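Local atomic coordinates of probable TonB-dependent siderophore receptor PiuA (PDB entry 5FP1), a protein that probably binds iron-chelating siderophores at the outer membrane of Acinetobacter baumannii and takes part in the first step of iron uptake. Residues A29-L37 / H347-Y355; S141-F149 / N174-V182. One frame throughout, in Å; residues are numbered along the deposited sequence.

Contact 1 (A29-L37 / H347-Y355)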
loop_
_atom_site.group_PDB
_atom_site.type_symbol
_atom_site.label_atom_id
_atom_site.label_comp_id
_atom_site.label_asym_id
_atom_site.label_seq_id
_atom_site.Cartn_x
_atom_site.Cartn_y
_atom_site.Cartn_z
ATOM N N ALA A 29 3.602 -0.704 17.275
ATOM C CA ALA A 29 4.976 -1.204 17.332
ATOM C C ALA A 29 5.952 -0.143 16.842
ATOM O O ALA A 29 7.151 -0.311 16.893
ATOM C CB ALA A 29 5.106 -2.492 16.511
ATOM N N ASN A 30 5.432 0.985 16.380
ATOM C CA ASN A 30 6.261 2.062 15.886
ATOM C C ASN A 30 6.653 3.005 17.043
ATOM O O ASN A 30 5.792 3.626 17.677
ATOM C CB ASN A 30 5.463 2.789 14.787
ATOM C CG ASN A 30 6.204 3.956 14.137
ATOM O OD1 ASN A 30 7.242 4.402 14.598
ATOM N ND2 ASN A 30 5.634 4.470 13.047
ATOM N N SER A 31 7.946 3.123 17.323
ATOM C CA SER A 31 8.400 3.921 18.463
ATOM C C SER A 31 8.215 5.439 18.268
ATOM O O SER A 31 8.424 6.237 19.200
ATOM C CB SER A 31 9.847 3.574 18.824
ATOM O OG SER A 31 10.755 4.158 17.903
ATOM N N LYS A 32 7.808 5.858 17.075
ATOM C CA LYS A 32 7.412 7.255 16.871
ATOM C C LYS A 32 6.030 7.613 17.434
ATOM O O LYS A 32 5.709 8.800 17.568
ATOM C CB LYS A 32 7.500 7.628 15.390
ATOM C CG LYS A 32 8.939 7.697 14.942
ATOM C CD LYS A 32 9.107 8.305 13.585
ATOM C CE LYS A 32 10.562 8.299 13.173
ATOM N NZ LYS A 32 10.595 8.647 11.739
ATOM N N PHE A 33 5.217 6.603 17.728
ATOM C CA PHE A 33 3.967 6.776 18.458
ATOM C C PHE A 33 4.320 6.547 19.920
ATOM O O PHE A 33 4.393 5.430 20.391
ATOM C CB PHE A 33 2.901 5.773 18.027
ATOM C CG PHE A 33 2.197 6.130 16.740
ATOM C CD1 PHE A 33 1.444 7.295 16.639
ATOM C CD2 PHE A 33 2.265 5.296 15.643
ATOM C CE1 PHE A 33 0.793 7.629 15.462
ATOM C CE2 PHE A 33 1.603 5.608 14.457
ATOM C CZ PHE A 33 0.871 6.786 14.359
ATOM N N VAL A 34 4.570 7.635 20.617
ATOM C CA VAL A 34 5.067 7.582 21.976
ATOM C C VAL A 34 3.990 7.314 23.021
ATOM O O VAL A 34 4.308 7.031 24.186
ATOM C CB VAL A 34 5.800 8.888 22.296
ATOM C CG1 VAL A 34 6.964 9.063 21.328
ATOM C CG2 VAL A 34 4.857 10.093 22.215
ATOM N N ALA A 35 2.727 7.397 22.612
ATOM C CA ALA A 35 1.595 7.148 23.511
ATOM C C ALA A 35 0.786 5.966 23.023
ATOM O O ALA A 35 0.823 5.662 21.838
ATOM C CB ALA A 35 0.716 8.394 23.593
ATOM N N PRO A 36 0.019 5.311 23.924
ATOM C CA PRO A 36 -0.894 4.248 23.498
ATOM C C PRO A 36 -1.904 4.773 22.503
ATOM O O PRO A 36 -2.163 5.975 22.460
ATOM C CB PRO A 36 -1.597 3.804 24.795
ATOM C CG PRO A 36 -1.137 4.726 25.870
ATOM C CD PRO A 36 0.061 5.477 25.389
ATOM N N LEU A 37 -2.450 3.892 21.672
ATOM C CA LEU A 37 -3.314 4.365 20.601
ATOM C C LEU A 37 -4.553 5.105 21.155
ATOM O O LEU A 37 -4.997 6.090 20.583
ATOM C CB LEU A 37 -3.689 3.218 19.684
ATOM C CG LEU A 37 -2.474 2.677 18.884
ATOM C CD1 LEU A 37 -2.937 1.494 18.057
ATOM C CD2 LEU A 37 -1.834 3.766 18.029
ATOM N N HIS A 347 7.207 13.776 30.183
ATOM C CA HIS A 347 7.504 13.754 28.747
ATOM C C HIS A 347 7.688 12.339 28.250
ATOM O O HIS A 347 8.367 11.528 28.883
ATOM C CB HIS A 347 8.762 14.530 28.446
ATOM C CG HIS A 347 8.697 15.967 28.822
ATOM N ND1 HIS A 347 8.526 16.971 27.895
ATOM C CD2 HIS A 347 8.828 16.581 30.022
ATOM C CE1 HIS A 347 8.551 18.142 28.508
ATOM N NE2 HIS A 347 8.729 17.930 29.799
ATOM N N ARG A 348 7.014 12.025 27.153
ATOM C CA ARG A 348 7.222 10.785 26.428
ATOM C C ARG A 348 7.698 11.165 25.035
ATOM O O ARG A 348 6.977 11.840 24.292
ATOM C CB ARG A 348 5.944 9.975 26.389
ATOM C CG ARG A 348 5.617 9.377 27.747
ATOM C CD ARG A 348 4.254 8.758 27.775
ATOM N NE ARG A 348 3.185 9.734 27.535
ATOM C CZ ARG A 348 1.905 9.388 27.518
ATOM N NH1 ARG A 348 1.575 8.121 27.753
ATOM N NH2 ARG A 348 0.959 10.280 27.262
ATOM N N PHE A 349 8.942 10.825 24.716
ATOM C CA PHE A 349 9.591 11.449 23.565
ATOM C C PHE A 349 10.313 10.483 22.625
ATOM O O PHE A 349 10.646 9.348 22.975
ATOM C CB PHE A 349 10.579 12.505 24.036
ATOM C CG PHE A 349 11.755 11.939 24.781
ATOM C CD1 PHE A 349 12.874 11.491 24.101
ATOM C CD2 PHE A 349 11.754 11.884 26.170
ATOM C CE1 PHE A 349 13.967 10.971 24.782
ATOM C CE2 PHE A 349 12.843 11.373 26.852
ATOM C CZ PHE A 349 13.943 10.907 26.158
ATOM N N ASN A 350 10.560 10.996 21.437
ATOM C CA ASN A 350 11.375 10.339 20.438
ATOM C C ASN A 350 11.966 11.486 19.672
ATOM O O ASN A 350 11.238 12.304 19.066
ATOM C CB ASN A 350 10.527 9.404 19.562
ATOM C CG ASN A 350 11.358 8.664 18.526
ATOM O OD1 ASN A 350 12.382 9.168 18.081
ATOM N ND2 ASN A 350 10.928 7.480 18.153
ATOM N N VAL A 351 13.285 11.624 19.774
ATOM C CA VAL A 351 14.013 12.633 19.034
ATOM C C VAL A 351 15.110 11.936 18.230
ATOM O O VAL A 351 15.684 10.944 18.678
ATOM C CB VAL A 351 14.600 13.706 19.973
ATOM C CG1 VAL A 351 13.491 14.288 20.841
ATOM C CG2 VAL A 351 15.714 13.134 20.846
ATOM N N GLY A 352 15.389 12.434 17.034
ATOM C CA GLY A 352 16.245 11.684 16.123
ATOM C C GLY A 352 16.629 12.319 14.832
ATOM O O GLY A 352 16.327 13.487 14.559
ATOM N N ALA A 353 17.358 11.534 14.040
ATOM C CA ALA A 353 17.903 12.004 12.803
ATOM C C ALA A 353 17.879 10.836 11.820
ATOM O O ALA A 353 17.912 9.684 12.234
ATOM C CB ALA A 353 19.318 12.472 13.009
ATOM N N GLU A 354 17.830 11.144 10.538
ATOM C CA GLU A 354 17.785 10.101 9.530
ATOM C C GLU A 354 18.558 10.520 8.298
ATOM O O GLU A 354 18.600 11.711 7.948
ATOM C CB GLU A 354 16.328 9.773 9.195
ATOM C CG GLU A 354 16.216 8.663 8.158
ATOM C CD GLU A 354 14.785 8.195 7.898
ATOM O OE1 GLU A 354 13.960 8.167 8.838
ATOM O OE2 GLU A 354 14.509 7.822 6.751
ATOM N N TYR A 355 19.187 9.545 7.648
ATOM C CA TYR A 355 19.831 9.752 6.371
ATOM C C TYR A 355 19.386 8.628 5.435
ATOM O O TYR A 355 19.332 7.492 5.834
ATOM C CB TYR A 355 21.342 9.691 6.519
ATOM C CG TYR A 355 22.047 9.677 5.188
ATOM C CD1 TYR A 355 22.215 10.836 4.465
ATOM C CD2 TYR A 355 22.485 8.486 4.621
ATOM C CE1 TYR A 355 22.826 10.833 3.230
ATOM C CE2 TYR A 355 23.098 8.475 3.379
ATOM C CZ TYR A 355 23.270 9.648 2.698
ATOM O OH TYR A 355 23.875 9.651 1.462
HETATM O O HOH W 1 12.018 5.624 16.085
HETATM O O HOH W 2 13.315 9.007 11.060
#

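Contact 2 (S141-F149 / N174-V182)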
loop_
_atom_site.group_PDB
_atom_site.type_symbol
_atom_site.label_atom_id
_atom_site.label_comp_id
_atom_site.label_asym_id
_atom_site.label_seq_id
_atom_site.Cartn_x
_atom_site.Cartn_y
_atom_site.Cartn_z
ATOM N N SER A 141 7.426 -6.336 10.998
ATOM C CA SER A 141 7.971 -7.643 10.640
ATOM C C SER A 141 8.035 -8.539 11.860
ATOM O O SER A 141 8.243 -8.068 12.987
ATOM C CB SER A 141 9.392 -7.503 10.101
ATOM O OG SER A 141 9.435 -6.639 8.997
ATOM N N LYS A 142 7.871 -9.825 11.616
ATOM C CA LYS A 142 8.183 -10.849 12.602
ATOM C C LYS A 142 9.687 -10.897 12.773
ATOM O O LYS A 142 10.409 -11.079 11.812
ATOM C CB LYS A 142 7.722 -12.200 12.091
ATOM C CG LYS A 142 6.209 -12.336 12.023
ATOM C CD LYS A 142 5.810 -13.555 11.204
ATOM C CE LYS A 142 4.323 -13.804 11.358
ATOM N NZ LYS A 142 3.781 -14.586 10.222
ATOM N N VAL A 143 10.153 -10.804 13.999
ATOM C CA VAL A 143 11.574 -10.979 14.241
ATOM C C VAL A 143 11.884 -11.921 15.443
ATOM O O VAL A 143 11.030 -12.183 16.289
ATOM C CB VAL A 143 12.268 -9.605 14.378
ATOM C CG1 VAL A 143 11.708 -8.828 15.556
ATOM C CG2 VAL A 143 13.775 -9.765 14.494
ATOM N N ALA A 144 13.116 -12.423 15.476
ATOM C CA ALA A 144 13.561 -13.327 16.531
ATOM C C ALA A 144 13.235 -12.734 17.877
ATOM O O ALA A 144 13.454 -11.542 18.114
ATOM C CB ALA A 144 15.062 -13.577 16.420
ATOM N N LYS A 145 12.739 -13.584 18.769
ATOM C CA LYS A 145 12.377 -13.155 20.091
ATOM C C LYS A 145 12.475 -14.302 21.112
ATOM O O LYS A 145 12.825 -15.455 20.780
ATOM C CB LYS A 145 10.959 -12.566 20.051
ATOM C CG LYS A 145 9.916 -13.561 19.591
ATOM C CD LYS A 145 8.572 -12.893 19.383
ATOM C CE LYS A 145 7.495 -13.927 19.164
ATOM N NZ LYS A 145 6.179 -13.281 18.946
ATOM N N LYS A 146 12.201 -13.999 22.374
ATOM C CA LYS A 146 12.360 -15.020 23.411
ATOM C C LYS A 146 11.300 -16.124 23.314
ATOM O O LYS A 146 10.160 -15.875 22.932
ATOM C CB LYS A 146 12.339 -14.395 24.809
ATOM C CG LYS A 146 11.025 -13.750 25.197
ATOM C CD LYS A 146 11.056 -13.250 26.637
ATOM C CE LYS A 146 9.698 -12.695 27.044
ATOM N NZ LYS A 146 9.785 -11.825 28.248
ATOM N N GLY A 147 11.682 -17.347 23.664
ATOM C CA GLY A 147 10.745 -18.460 23.665
ATOM C C GLY A 147 10.887 -19.268 22.396
ATOM O O GLY A 147 10.979 -18.706 21.309
ATOM N N ASP A 148 10.908 -20.587 22.532
ATOM C CA ASP A 148 11.077 -21.470 21.389
ATOM C C ASP A 148 9.729 -21.766 20.765
ATOM O O ASP A 148 8.725 -21.822 21.466
ATOM C CB ASP A 148 11.793 -22.756 21.795
ATOM C CG ASP A 148 13.249 -22.511 22.132
ATOM O OD1 ASP A 148 13.501 -21.654 22.997
ATOM O OD2 ASP A 148 14.141 -23.132 21.518
ATOM N N PHE A 149 9.701 -21.901 19.437
ATOM C CA PHE A 149 8.478 -22.320 18.750
ATOM C C PHE A 149 8.721 -22.731 17.307
ATOM O O PHE A 149 9.740 -22.366 16.705
ATOM C CB PHE A 149 7.376 -21.262 18.852
ATOM C CG PHE A 149 7.706 -19.934 18.212
ATOM C CD1 PHE A 149 7.492 -19.727 16.851
ATOM C CD2 PHE A 149 8.152 -18.867 18.979
ATOM C CE1 PHE A 149 7.757 -18.498 16.263
ATOM C CE2 PHE A 149 8.417 -17.636 18.398
ATOM C CZ PHE A 149 8.214 -17.451 17.033
ATOM N N ASN A 174 20.561 -17.765 26.456
ATOM C CA ASN A 174 21.646 -16.879 26.918
ATOM C C ASN A 174 21.472 -15.464 26.364
ATOM O O ASN A 174 22.453 -14.734 26.140
ATOM C CB ASN A 174 22.959 -17.420 26.386
ATOM C CG ASN A 174 22.852 -17.734 24.919
ATOM O OD1 ASN A 174 21.861 -17.336 24.286
ATOM N ND2 ASN A 174 23.823 -18.464 24.368
ATOM N N GLY A 175 20.222 -15.092 26.102
ATOM C CA GLY A 175 19.917 -13.787 25.535
ATOM C C GLY A 175 19.910 -13.754 24.007
ATOM O O GLY A 175 19.607 -12.712 23.413
ATOM N N ILE A 176 20.260 -14.880 23.378
ATOM C CA ILE A 176 20.328 -14.985 21.913
ATOM C C ILE A 176 19.159 -15.820 21.445
ATOM O O ILE A 176 18.833 -16.868 22.029
ATOM C CB ILE A 176 21.656 -15.604 21.441
ATOM C CG1 ILE A 176 22.839 -14.811 21.996
ATOM C CG2 ILE A 176 21.735 -15.630 19.922
ATOM C CD1 ILE A 176 24.199 -15.260 21.492
ATOM N N ALA A 177 18.472 -15.331 20.416
ATOM C CA ALA A 177 17.453 -16.121 19.751
ATOM C C ALA A 177 17.528 -15.902 18.234
ATOM O O ALA A 177 17.991 -14.862 17.795
ATOM C CB ALA A 177 16.093 -15.787 20.270
ATOM N N ALA A 178 17.132 -16.909 17.463
ATOM C CA ALA A 178 17.184 -16.835 16.005
ATOM C C ALA A 178 15.875 -17.335 15.463
ATOM O O ALA A 178 15.231 -18.179 16.075
ATOM C CB ALA A 178 18.344 -17.657 15.453
ATOM N N ARG A 179 15.446 -16.770 14.332
ATOM C CA ARG A 179 14.139 -17.085 13.775
ATOM C C ARG A 179 14.274 -17.146 12.256
ATOM O O ARG A 179 15.099 -16.458 11.678
ATOM C CB ARG A 179 13.138 -16.015 14.171
ATOM C CG ARG A 179 11.725 -16.305 13.740
ATOM C CD ARG A 179 10.799 -15.200 14.193
ATOM N NE ARG A 179 9.404 -15.525 13.936
ATOM C CZ ARG A 179 8.381 -14.885 14.487
ATOM N NH1 ARG A 179 8.592 -13.863 15.306
ATOM N NH2 ARG A 179 7.146 -15.263 14.214
ATOM N N VAL A 180 13.503 -18.010 11.618
ATOM C CA VAL A 180 13.435 -18.001 10.162
ATOM C C VAL A 180 12.023 -18.335 9.721
ATOM O O VAL A 180 11.401 -19.254 10.252
ATOM C CB VAL A 180 14.442 -18.962 9.526
ATOM C CG1 VAL A 180 14.141 -20.395 9.900
ATOM C CG2 VAL A 180 14.427 -18.806 8.007
ATOM N N ALA A 181 11.491 -17.545 8.784
ATOM C CA ALA A 181 10.230 -17.876 8.114
ATOM C C ALA A 181 10.532 -18.176 6.650
ATOM O O ALA A 181 11.423 -17.574 6.058
ATOM C CB ALA A 181 9.233 -16.737 8.245
ATOM N N VAL A 182 9.841 -19.153 6.091
ATOM C CA VAL A 182 10.073 -19.555 4.712
ATOM C C VAL A 182 8.715 -19.676 4.043
ATOM O O VAL A 182 7.724 -19.997 4.697
ATOM C CB VAL A 182 10.829 -20.896 4.602
ATOM C CG1 VAL A 182 11.296 -21.119 3.185
ATOM C CG2 VAL A 182 12.048 -20.915 5.511
HETATM O O HOH W 3 6.781 -11.799 16.116
#

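Contact 1 (A29-L37 / H347-Y355)
Lys32 and Val34 of an irregular loop lie against Asn350 and Arg348 of a barrel strand, the CA atoms of Val34 and Arg348 being 5.9 Å apart. A type I turn from Asn30 to Phe33 shapes the loop, and Asn30 OD1 accepts from the backbone N of Lys32 in an Asx turn. Asn350 reaches the turn because its CG stands anti to the backbone N (chi1 -178°); its ND2 then donates to Ser31 O at 3.0 Å, nearly straight at 175°. Ser31 O lies in the amide plane, whereas the donor sits well above the plane of the Ser31 carbonyl. A water joins the same ND2 to Ser31 OG, and Asn350 OD1 is taken by Tyr422 OH, so both ends of the amide are held. Next to it Val34 packs its two methyls on the strand backbone: CG2 comes to 3.4 Å from Arg348 O, while CG1 leans on Phe349 C and Asn350 CB. A bend at chi3 (-62°) turns the Arg348 guanidinium over the loop, where Ala35 CB covers one face, 4.1 Å from Arg348 NH2, which hydrogen-bonds to Asn426 OD1. Lys32 NZ and Glu354 OE1, 4.5 Å apart, share a water; Met127 O and Gln333 NE2 are their respective direct partners. With one direct hydrogen bond and waters carrying the other polar links, the join is modest and hydrated, though Arg348 NE is buried without a partner in the model.

Contact 2 (S141-F149 / N174-V182)
Arg179, on the inner side of a TonB-dependent receptor barrel, reaches into the linker that leads from the plug to the first barrel strand. The backbones come closest at Ala144 and Arg179, whose CA atoms are 4.7 Å apart. Close packing of small side chains begins there: Ala144 CA rests on Arg179 CB, Ala144 CB lies against Ala177 O, and Ala177 CB comes to 3.3 Å from Lys145 O. Further out, the guanidinium is sandwiched. Phe149 CZ stands 3.6 Å from Arg179 CZ over the centre of one face, the ring edge-on with the two planes 87° apart, and Lys142 CB covers the opposite face at 3.7 Å from Arg179 CZ. The ring presents its rim, so this is not a cation-pi stack. Among polar contacts, Arg179 NH1 donates to Val143 O at 3.1 Å; the oxygen is in the guanidinium plane, although the donor stands above the carbonyl plane. Arg179 NH2 forms a salt bridge with Asp167 OD2, so two polar partners and packing on both faces hold the charged group. Its reach comes from an extended chain, with CG anti to the backbone N (chi1 -175°). Lys142 NZ turns elsewhere, to Phe112 O. Like charges also come near: Lys145 NZ lies 4.4 Å from Arg179 NH1, and one water, which probably eases the repulsion, accepts from both, 2.9 Å from Arg179 NH1.

In the fold
Both contacts join non-barrel chain to the wall of the same barrel, but through different elements: contact 1 sets the loop ahead of strand 43-47 on barrel strand 346-368, contact 2 the linker after strand 135-141 on barrel strand 177-188. Their centres are 24 Å apart and their nearest atoms about 7 Å, so they do not touch. Each is partly buried, and neither lies at the centre of the chain. In contact 1 the amide of Asn350 and waters meet a turn more than 300 residues earlier in the chain; contact 2 is short-range in sequence, buries more surface (399 against 325 Å²) and is built round a single arginine packed on both faces.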